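Local coordinates for Spermidine/putrescine ABC transporter, periplasmic binding protein (Treponema pallidum, PDB 2V84) that probably binds polyamines such as spermidine and putrescine outside the cytoplasmic membrane, as the receptor component of an ABC transport system, at residues 100-105 with 275-280; 158-163 with 201-206; 280-285 with 297-302. One frame throughout, in Å; residues are numbered along the deposited sequence. Where two conformers were deposited one is given.

Contact 1. Residues 100-105 with 275-280; sequences KIPNVQ and FINFFL
Asn103 donates both hydrogen bonds that tie it to Asn277, one from its backbone and one from its side chain. The backbone N of Asn103 donates to Asn277 OD1 at 3.1 Å, reaching the amide oxygen almost end-on (C=O...N 170°). Asn103 ND2 donates to the backbone oxygen, Asn277 O, at 2.8 Å. That carbonyl lies in the last turn of helix 269-279; the incoming N-H stands above the carbonyl plane, while the oxygen lies in the plane of the Asn103 amide. Asn277 sends CG anti to its own N (chi1 -163°), which carries its amide off the helix to the 3-10 turn. The planes of the two side-chain amides are nearly parallel, 11° apart, although the side chains cross at about a right angle.

Van der Waals contacts surround this polar pair. The ring of Pro102 rests on the Asn277 amide, with CD 3.2 Å from OD1. Next to it Ile101 CG2 meets Ile276 CG2 at 3.9 Å, and Ile101 CD1 lies against the same methyl. About one turn further along the chain from Asn277, Leu280 CB packs on Asn103 CB at 3.8 Å. Ile276, Leu280 and Val104 all continue onto Val125 of strand 125-137.

At the margin Lys100 turns away and forms a salt bridge with Asp270, near the start of the same helix. The contact thus docks a 3-10 turn, opened by Pro102, onto the C-terminal part of a helix that covers the sheet of one lobe in this two-lobed solute-binding protein fold.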
loop_
_atom_site.group_PDB
_atom_site.type_symbol
_atom_site.label_atom_id
_atom_site.label_comp_id
_atom_site.label_asym_id
_atom_site.label_seq_id
_atom_site.Cartn_x
_atom_site.Cartn_y
_atom_site.Cartn_z
ATOM N N LYS A 100 8.908 24.330 4.618
ATOM C CA LYS A 100 7.573 24.695 4.133
ATOM C C LYS A 100 6.528 23.644 4.519
ATOM O O LYS A 100 5.355 23.731 4.135
ATOM C CB LYS A 100 7.594 24.908 2.632
ATOM C CG LYS A 100 8.321 26.198 2.220
ATOM C CD LYS A 100 8.227 26.412 0.721
ATOM C CE LYS A 100 8.723 27.813 0.374
ATOM N NZ LYS A 100 8.799 28.024 -1.101
ATOM N N ILE A 101 6.971 22.647 5.275
ATOM C CA ILE A 101 6.092 21.578 5.733
ATOM C C ILE A 101 6.284 21.345 7.228
ATOM O O ILE A 101 6.678 20.265 7.630
ATOM C CB ILE A 101 6.337 20.251 4.979
ATOM C CG1 ILE A 101 6.395 20.488 3.469
ATOM C CG2 ILE A 101 5.215 19.249 5.306
ATOM C CD1 ILE A 101 6.896 19.259 2.692
ATOM N N PRO A 102 5.981 22.356 8.058
ATOM C CA PRO A 102 6.212 22.213 9.497
ATOM C C PRO A 102 5.480 21.008 10.116
ATOM O O PRO A 102 5.945 20.473 11.134
ATOM C CB PRO A 102 5.689 23.535 10.066
ATOM C CG PRO A 102 4.756 24.058 9.031
ATOM C CD PRO A 102 5.427 23.682 7.742
ATOM N N ASN A 103 4.363 20.589 9.512
ATOM C CA ASN A 103 3.558 19.463 10.024
ATOM C C ASN A 103 4.225 18.093 9.849
ATOM O O ASN A 103 3.712 17.062 10.312
ATOM C CB ASN A 103 2.166 19.460 9.383
ATOM C CG ASN A 103 1.332 20.648 9.801
ATOM O OD1 ASN A 103 1.519 21.172 10.889
ATOM N ND2 ASN A 103 0.422 21.098 8.925
ATOM N N VAL A 104 5.392 18.100 9.214
ATOM C CA VAL A 104 6.301 16.950 9.143
ATOM C C VAL A 104 6.701 16.531 10.579
ATOM O O VAL A 104 7.119 15.389 10.821
ATOM C CB VAL A 104 7.460 17.309 8.143
ATOM C CG1 VAL A 104 8.776 17.773 8.811
ATOM C CG2 VAL A 104 7.609 16.334 7.013
ATOM N N GLN A 105 6.526 17.444 11.532
ATOM C CA GLN A 105 6.772 17.133 12.939
ATOM C C GLN A 105 5.753 16.147 13.528
ATOM O O GLN A 105 5.921 15.673 14.652
ATOM C CB GLN A 105 6.852 18.418 13.772
ATOM C CG GLN A 105 8.124 19.215 13.536
ATOM C CD GLN A 105 9.374 18.364 13.643
ATOM O OE1 GLN A 105 9.712 17.869 14.719
ATOM N NE2 GLN A 105 10.067 18.188 12.525
ATOM N N PHE A 275 0.250 21.542 0.048
ATOM C CA PHE A 275 -0.673 20.434 0.116
ATOM C C PHE A 275 -0.200 19.327 1.042
ATOM O O PHE A 275 -0.992 18.806 1.820
ATOM C CB PHE A 275 -1.020 19.890 -1.263
ATOM C CG PHE A 275 -2.104 18.855 -1.217
ATOM C CD1 PHE A 275 -3.445 19.232 -1.256
ATOM C CD2 PHE A 275 -1.784 17.501 -1.075
ATOM C CE1 PHE A 275 -4.456 18.271 -1.183
ATOM C CE2 PHE A 275 -2.787 16.533 -0.998
ATOM C CZ PHE A 275 -4.123 16.921 -1.056
ATOM N N ILE A 276 1.093 18.996 1.016
ATOM C CA ILE A 276 1.628 18.005 1.946
ATOM C C ILE A 276 1.429 18.494 3.385
ATOM O O ILE A 276 1.030 17.731 4.273
ATOM C CB ILE A 276 3.162 17.756 1.686
ATOM C CG1 ILE A 276 3.386 17.258 0.240
ATOM C CG2 ILE A 276 3.750 16.778 2.717
ATOM C CD1 ILE A 276 4.870 17.214 -0.180
ATOM N N ASN A 277 1.733 19.774 3.602
ATOM C CA ASN A 277 1.527 20.403 4.893
ATOM C C ASN A 277 0.048 20.346 5.324
ATOM O O ASN A 277 -0.246 20.045 6.468
ATOM C CB ASN A 277 2.059 21.843 4.885
ATOM C CG ASN A 277 2.243 22.396 6.281
ATOM O OD1 ASN A 277 2.932 21.797 7.098
ATOM N ND2 ASN A 277 1.621 23.542 6.563
ATOM N N PHE A 278 -0.870 20.603 4.389
ATOM C CA PHE A 278 -2.320 20.559 4.637
ATOM C C PHE A 278 -2.771 19.130 4.998
ATOM O O PHE A 278 -3.511 18.909 5.959
ATOM C CB PHE A 278 -3.044 21.074 3.381
ATOM C CG PHE A 278 -4.544 20.898 3.396
ATOM C CD1 PHE A 278 -5.133 19.721 2.910
ATOM C CD2 PHE A 278 -5.375 21.936 3.817
ATOM C CE1 PHE A 278 -6.539 19.569 2.895
ATOM C CE2 PHE A 278 -6.780 21.794 3.801
ATOM C CZ PHE A 278 -7.352 20.614 3.339
ATOM N N PHE A 279 -2.296 18.166 4.234
ATOM C CA PHE A 279 -2.702 16.765 4.398
ATOM C C PHE A 279 -2.290 16.230 5.769
ATOM O O PHE A 279 -2.993 15.419 6.383
ATOM C CB PHE A 279 -2.071 15.959 3.267
ATOM C CG PHE A 279 -2.626 14.584 3.106
ATOM C CD1 PHE A 279 -3.827 14.373 2.418
ATOM C CD2 PHE A 279 -1.928 13.489 3.608
ATOM C CE1 PHE A 279 -4.334 13.071 2.259
ATOM C CE2 PHE A 279 -2.418 12.187 3.440
ATOM C CZ PHE A 279 -3.633 11.990 2.770
ATOM N N LEU A 280 -1.142 16.714 6.251
ATOM C CA LEU A 280 -0.612 16.318 7.556
ATOM C C LEU A 280 -1.149 17.137 8.743
ATOM O O LEU A 280 -0.727 16.910 9.873
ATOM C CB LEU A 280 0.917 16.351 7.565
ATOM C CG LEU A 280 1.637 15.312 6.683
ATOM C CD1 LEU A 280 3.138 15.556 6.750
ATOM C CD2 LEU A 280 1.294 13.884 7.055
#

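Contact 2. Residues 158-163 with 201-206; sequences YRMSMM and KPNLVK
Met160 O accepts the backbone N-H of Val205 at 2.9 Å, nearly in line with its carbonyl bond (169°), and Leu204 CA adds a CH...O contact to the same oxygen at 3.5 Å. The second bond between the segments, Tyr158 N to Asn203 O at 2.8 Å, comes in from above the carbonyl plane. Together they hold the chain entering strand 160-162 against the 3-10 turn after helix 186-200, from which the parallel strand 204-207 begins. The two strands are joined through helices 166-176 and 186-200. Strand 160-162 also pairs in parallel with 223-226 and so lies between the two, as expected in an alpha/beta lobe of a solute-binding protein.

Leu204 fills the middle of the contact. Its CD2 lies 3.8 Å from Met162 CG and also approaches Met160 CB, while CD1 rests on the CB and CG of Met162, which crosses it at a slant. Met160 bends at chi3 (-71°), bringing CE to 3.6 Å from Asn203 CB; the two side chains run alongside, and the Asn203 amide is held by Phe151 O. At the outer end Val205 CG2 presses on the Tyr158 carbonyl, and Leu204 O faces the edge of the tyrosine ring. Beyond the leucine, Met162 packs on Val169 of helix 166-176, the helix carrying the predicted spermidine-binding residue Glu168.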
loop_
_atom_site.group_PDB
_atom_site.type_symbol
_atom_site.label_atom_id
_atom_site.label_comp_id
_atom_site.label_asym_id
_atom_site.label_seq_id
_atom_site.Cartn_x
_atom_site.Cartn_y
_atom_site.Cartn_z
ATOM N N TYR A 158 -10.604 -23.222 -5.192
ATOM C CA TYR A 158 -11.463 -22.476 -6.126
ATOM C C TYR A 158 -12.501 -21.613 -5.410
ATOM O O TYR A 158 -13.572 -21.323 -5.944
ATOM C CB TYR A 158 -12.116 -23.412 -7.162
ATOM C CG TYR A 158 -11.182 -24.520 -7.632
ATOM C CD1 TYR A 158 -9.967 -24.222 -8.278
ATOM C CD2 TYR A 158 -11.500 -25.866 -7.401
ATOM C CE1 TYR A 158 -9.107 -25.241 -8.695
ATOM C CE2 TYR A 158 -10.647 -26.893 -7.813
ATOM C CZ TYR A 158 -9.462 -26.577 -8.459
ATOM O OH TYR A 158 -8.632 -27.608 -8.860
ATOM N N ARG A 159 -12.184 -21.217 -4.183
ATOM C CA ARG A 159 -12.994 -20.253 -3.454
ATOM C C ARG A 159 -12.083 -19.247 -2.776
ATOM O O ARG A 159 -12.466 -18.613 -1.814
ATOM C CB ARG A 159 -13.919 -20.947 -2.434
ATOM C CG ARG A 159 -14.941 -21.878 -3.070
ATOM C CD ARG A 159 -16.051 -22.257 -2.083
ATOM N NE ARG A 159 -15.564 -23.140 -1.031
ATOM C CZ ARG A 159 -16.132 -23.275 0.169
ATOM N NH1 ARG A 159 -17.208 -22.565 0.494
ATOM N NH2 ARG A 159 -15.601 -24.115 1.054
ATOM N N MET A 160 -10.865 -19.116 -3.302
ATOM C CA MET A 160 -9.870 -18.183 -2.777
ATOM C C MET A 160 -9.208 -17.416 -3.906
ATOM O O MET A 160 -9.174 -17.884 -5.048
ATOM C CB MET A 160 -8.806 -18.954 -1.985
ATOM C CG MET A 160 -9.400 -19.737 -0.799
ATOM S SD MET A 160 -8.133 -20.359 0.335
ATOM C CE MET A 160 -7.389 -21.650 -0.665
ATOM N N SER A 161 -8.698 -16.226 -3.587
ATOM C CA SER A 161 -7.820 -15.488 -4.487
ATOM C C SER A 161 -6.634 -14.920 -3.726
ATOM O O SER A 161 -6.682 -14.728 -2.494
ATOM C CB SER A 161 -8.581 -14.351 -5.197
ATOM O OG SER A 161 -8.947 -13.297 -4.295
ATOM N N MET A 162 -5.540 -14.691 -4.461
ATOM C CA MET A 162 -4.447 -13.909 -3.968
ATOM C C MET A 162 -4.326 -12.706 -4.874
ATOM O O MET A 162 -4.916 -12.676 -5.968
ATOM C CB MET A 162 -3.138 -14.728 -3.890
ATOM C CG MET A 162 -3.189 -15.826 -2.795
ATOM S SD MET A 162 -1.579 -16.570 -2.527
ATOM C CE MET A 162 -0.842 -15.329 -1.488
ATOM N N MET A 163 -3.557 -11.711 -4.439
ATOM C CA MET A 163 -3.446 -10.464 -5.194
ATOM C C MET A 163 -2.596 -10.611 -6.448
ATOM O O MET A 163 -1.655 -11.410 -6.470
ATOM C CB MET A 163 -2.911 -9.341 -4.306
ATOM C CG MET A 163 -3.931 -8.839 -3.299
ATOM S SD MET A 163 -3.553 -7.169 -2.715
ATOM C CE MET A 163 -2.186 -7.497 -1.631
ATOM N N LYS A 201 -1.223 -21.527 -5.494
ATOM C CA LYS A 201 -1.875 -21.348 -6.797
ATOM C C LYS A 201 -2.928 -22.414 -7.177
ATOM O O LYS A 201 -3.990 -22.048 -7.726
ATOM C CB LYS A 201 -0.805 -21.198 -7.900
ATOM C CG LYS A 201 -1.336 -21.104 -9.332
ATOM C CD LYS A 201 -0.160 -20.903 -10.310
ATOM C CE LYS A 201 -0.585 -21.087 -11.772
ATOM N NZ LYS A 201 0.573 -20.895 -12.699
ATOM N N PRO A 202 -2.668 -23.718 -6.890
ATOM C CA PRO A 202 -3.649 -24.746 -7.261
ATOM C C PRO A 202 -5.019 -24.591 -6.592
ATOM O O PRO A 202 -5.999 -25.160 -7.067
ATOM C CB PRO A 202 -2.998 -26.045 -6.764
ATOM C CG PRO A 202 -1.587 -25.760 -6.708
ATOM C CD PRO A 202 -1.492 -24.342 -6.257
ATOM N N ASN A 203 -5.073 -23.845 -5.493
ATOM C CA ASN A 203 -6.319 -23.645 -4.747
ATOM C C ASN A 203 -7.028 -22.349 -5.073
ATOM O O ASN A 203 -8.110 -22.084 -4.552
ATOM C CB ASN A 203 -6.050 -23.709 -3.250
ATOM C CG ASN A 203 -5.467 -25.027 -2.835
ATOM O OD1 ASN A 203 -5.947 -26.077 -3.238
ATOM N ND2 ASN A 203 -4.415 -24.980 -2.052
ATOM N N LEU A 204 -6.406 -21.545 -5.937
ATOM C CA LEU A 204 -6.903 -20.206 -6.276
ATOM C C LEU A 204 -7.771 -20.195 -7.525
ATOM O O LEU A 204 -7.414 -20.816 -8.526
ATOM C CB LEU A 204 -5.719 -19.250 -6.527
ATOM C CG LEU A 204 -4.670 -19.081 -5.427
ATOM C CD1 LEU A 204 -3.633 -18.053 -5.866
ATOM C CD2 LEU A 204 -5.267 -18.672 -4.085
ATOM N N VAL A 205 -8.864 -19.431 -7.488
ATOM C CA VAL A 205 -9.612 -19.095 -8.716
ATOM C C VAL A 205 -8.710 -18.323 -9.670
ATOM O O VAL A 205 -8.662 -18.601 -10.871
ATOM C CB VAL A 205 -10.904 -18.260 -8.408
ATOM C CG1 VAL A 205 -11.571 -17.764 -9.689
ATOM C CG2 VAL A 205 -11.883 -19.067 -7.568
ATOM N N LYS A 206 -7.986 -17.345 -9.129
ATOM C CA LYS A 206 -7.089 -16.535 -9.907
ATOM C C LYS A 206 -6.324 -15.619 -8.980
ATOM O O LYS A 206 -6.559 -15.610 -7.762
ATOM C CB LYS A 206 -7.860 -15.701 -10.944
ATOM C CG LYS A 206 -8.878 -14.737 -10.349
ATOM C CD LYS A 206 -9.762 -14.160 -11.441
ATOM C CE LYS A 206 -10.511 -12.953 -10.943
ATOM N NZ LYS A 206 -11.769 -12.744 -11.740
#

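Contact 3. Residues 280-285 with 297-302; sequences LEPAHY and TIHREA
His299 NE2 donates to Leu280 O at 2.8 Å in an almost straight bond (175°). The oxygen lies in the imidazole plane, but the donor stands well above the plane of the Leu280 carbonyl. Against the same imidazole lies the Tyr285 ring, nearly parallel (13°) yet slid so far that the rings barely overlap; Tyr285 CG sits 3.7 Å from His299 CD2, and Tyr285 CB makes an off-centre CH-pi contact with the imidazole. With CG anti to N in both residues, the aromatic side chains reach towards each other from their backbones and pass in opposite directions. Ala302 CB touches Tyr285 CD2 at 3.6 Å, at the edge of the phenol ring. Pro282 crosses the imidazole near CE1 and runs beside Glu301, CB to CB.

These residues join the first turn of helix 282-292, with Glu281 as its N-cap residue, to the irregular chain that folds back after the same helix. Both pack on the first part of strand 125-137, in one lobe of the solute-binding protein fold.

The other imidazole nitrogen fixes the ring rotation. His299 ND1 accepts Glu301 N at 3.2 Å. It also takes Ala302 N, more weakly, which leaves NE2 to carry the proton given to Leu280. At its far end Tyr285 meets Ile298 CG1 and CD1, and its OH hydrogen-bonds Tyr127 O. A water donates to Tyr285 OH at 2.8 Å and to Thr297 OG1, and accepts Ile298 N, bridging the helix to the loop. Thr297 OG1 in turn reaches Leu129 O, and a second aromatic ring, Phe106, meets His299.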
loop_
_atom_site.group_PDB
_atom_site.type_symbol
_atom_site.label_atom_id
_atom_site.label_comp_id
_atom_site.label_asym_id
_atom_site.label_seq_id
_atom_site.Cartn_x
_atom_site.Cartn_y
_atom_site.Cartn_z
ATOM N N LEU A 280 -1.142 16.714 6.251
ATOM C CA LEU A 280 -0.612 16.318 7.556
ATOM C C LEU A 280 -1.149 17.137 8.743
ATOM O O LEU A 280 -0.727 16.910 9.873
ATOM C CB LEU A 280 0.917 16.351 7.565
ATOM C CG LEU A 280 1.637 15.312 6.683
ATOM C CD1 LEU A 280 3.138 15.556 6.750
ATOM C CD2 LEU A 280 1.294 13.884 7.055
ATOM N N GLU A 281 -2.051 18.082 8.486
ATOM C CA GLU A 281 -2.803 18.714 9.570
ATOM C C GLU A 281 -3.624 17.618 10.256
ATOM O O GLU A 281 -4.274 16.850 9.569
ATOM C CB GLU A 281 -3.719 19.808 9.027
ATOM C CG GLU A 281 -3.994 20.931 10.008
ATOM C CD GLU A 281 -2.776 21.791 10.315
ATOM O OE1 GLU A 281 -2.309 22.537 9.406
ATOM O OE2 GLU A 281 -2.313 21.751 11.486
ATOM N N PRO A 282 -3.570 17.534 11.600
ATOM C CA PRO A 282 -4.144 16.433 12.396
ATOM C C PRO A 282 -5.583 16.054 12.063
ATOM O O PRO A 282 -5.884 14.863 11.920
ATOM C CB PRO A 282 -4.059 16.977 13.820
ATOM C CG PRO A 282 -2.833 17.811 13.783
ATOM C CD PRO A 282 -2.907 18.518 12.474
ATOM N N ALA A 283 -6.459 17.059 11.958
ATOM C CA ALA A 283 -7.863 16.815 11.625
ATOM C C ALA A 283 -8.055 16.343 10.192
ATOM O O ALA A 283 -8.939 15.519 9.915
ATOM C CB ALA A 283 -8.707 18.060 11.893
ATOM N N HIS A 284 -7.218 16.862 9.295
ATOM C CA HIS A 284 -7.280 16.544 7.873
ATOM C C HIS A 284 -6.649 15.195 7.557
ATOM O O HIS A 284 -7.091 14.500 6.638
ATOM C CB HIS A 284 -6.627 17.659 7.063
ATOM C CG HIS A 284 -7.384 18.950 7.115
ATOM N ND1 HIS A 284 -7.207 19.877 8.121
ATOM C CD2 HIS A 284 -8.340 19.455 6.303
ATOM C CE1 HIS A 284 -8.008 20.906 7.913
ATOM N NE2 HIS A 284 -8.701 20.678 6.812
ATOM N N TYR A 285 -5.614 14.840 8.316
ATOM C CA TYR A 285 -5.048 13.495 8.263
ATOM C C TYR A 285 -6.015 12.471 8.846
ATOM O O TYR A 285 -6.208 11.394 8.274
ATOM C CB TYR A 285 -3.686 13.393 8.949
ATOM C CG TYR A 285 -2.974 12.147 8.474
ATOM C CD1 TYR A 285 -2.404 12.097 7.202
ATOM C CD2 TYR A 285 -2.908 11.015 9.271
ATOM C CE1 TYR A 285 -1.769 10.967 6.743
ATOM C CE2 TYR A 285 -2.281 9.862 8.821
ATOM C CZ TYR A 285 -1.726 9.841 7.554
ATOM O OH TYR A 285 -1.102 8.706 7.091
ATOM N N THR A 297 -0.963 4.997 11.599
ATOM C CA THR A 297 0.371 4.381 11.585
ATOM C C THR A 297 1.538 5.366 11.545
ATOM O O THR A 297 2.602 5.067 12.073
ATOM C CB THR A 297 0.509 3.391 10.417
ATOM O OG1 THR A 297 0.088 4.033 9.210
ATOM C CG2 THR A 297 -0.371 2.186 10.663
ATOM N N ILE A 298 1.349 6.545 10.931
ATOM C CA ILE A 298 2.486 7.462 10.738
ATOM C C ILE A 298 2.401 8.766 11.519
ATOM O O ILE A 298 3.388 9.496 11.616
ATOM C CB ILE A 298 2.739 7.841 9.225
ATOM C CG1 ILE A 298 1.680 8.820 8.694
ATOM C CG2 ILE A 298 2.854 6.597 8.352
ATOM C CD1 ILE A 298 2.034 9.438 7.362
ATOM N N HIS A 299 1.227 9.057 12.064
ATOM C CA HIS A 299 0.904 10.415 12.512
ATOM C C HIS A 299 0.658 10.406 14.003
ATOM O O HIS A 299 -0.222 9.672 14.496
ATOM C CB HIS A 299 -0.345 10.914 11.769
ATOM C CG HIS A 299 -0.522 12.403 11.780
ATOM N ND1 HIS A 299 -0.944 13.102 12.896
ATOM C CD2 HIS A 299 -0.377 13.327 10.795
ATOM C CE1 HIS A 299 -1.037 14.385 12.601
ATOM N NE2 HIS A 299 -0.697 14.548 11.335
ATOM N N ARG A 300 1.407 11.226 14.735
ATOM C CA ARG A 300 1.286 11.177 16.199
ATOM C C ARG A 300 0.105 11.893 16.837
ATOM O O ARG A 300 -0.147 11.703 18.020
ATOM C CB ARG A 300 2.618 11.390 16.942
ATOM C CG ARG A 300 3.595 12.314 16.323
ATOM C CD ARG A 300 4.824 12.430 17.196
ATOM N NE ARG A 300 5.234 13.827 17.307
ATOM C CZ ARG A 300 4.902 14.637 18.305
ATOM N NH1 ARG A 300 4.160 14.199 19.312
ATOM N NH2 ARG A 300 5.319 15.893 18.296
ATOM N N GLU A 301 -0.653 12.656 16.051
ATOM C CA GLU A 301 -1.814 13.369 16.572
ATOM C C GLU A 301 -3.123 12.801 16.056
ATOM O O GLU A 301 -4.121 12.807 16.774
ATOM C CB GLU A 301 -1.743 14.859 16.206
ATOM C CG GLU A 301 -0.554 15.592 16.807
ATOM C CD GLU A 301 -0.567 15.563 18.307
ATOM O OE1 GLU A 301 -1.450 16.242 18.886
ATOM O OE2 GLU A 301 0.299 14.874 18.905
ATOM N N ALA A 302 -3.111 12.284 14.826
ATOM C CA ALA A 302 -4.349 12.050 14.095
ATOM C C ALA A 302 -5.371 11.106 14.739
ATOM O O ALA A 302 -6.574 11.292 14.555
ATOM C CB ALA A 302 -4.062 11.659 12.672
HETATM O O HOH W 1 -0.970 6.778 9.099
#

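How the contacts relate
Contacts 1 and 3 are neighbours, their centres about 10 Å apart, and share Leu280 at the junction of helices 269-279 and 282-292. Leu280 serves both, its side chain touching each and its carbonyl bonded in contact 3. A weak hydrogen bond from Asn103 ND2 to Glu281 OE1 (3.1 Å) joins them further, as does the meeting of the Phe278 and His284 rings. Contact 2 lies across the chain's centre, about 41 Å from contact 1 and 37 Å from contact 3, measured between centres. It alone approaches the predicted spermidine site: the Met162 side chain is about 7 Å from that of Glu168, whereas contacts 1 and 3 lie away from it.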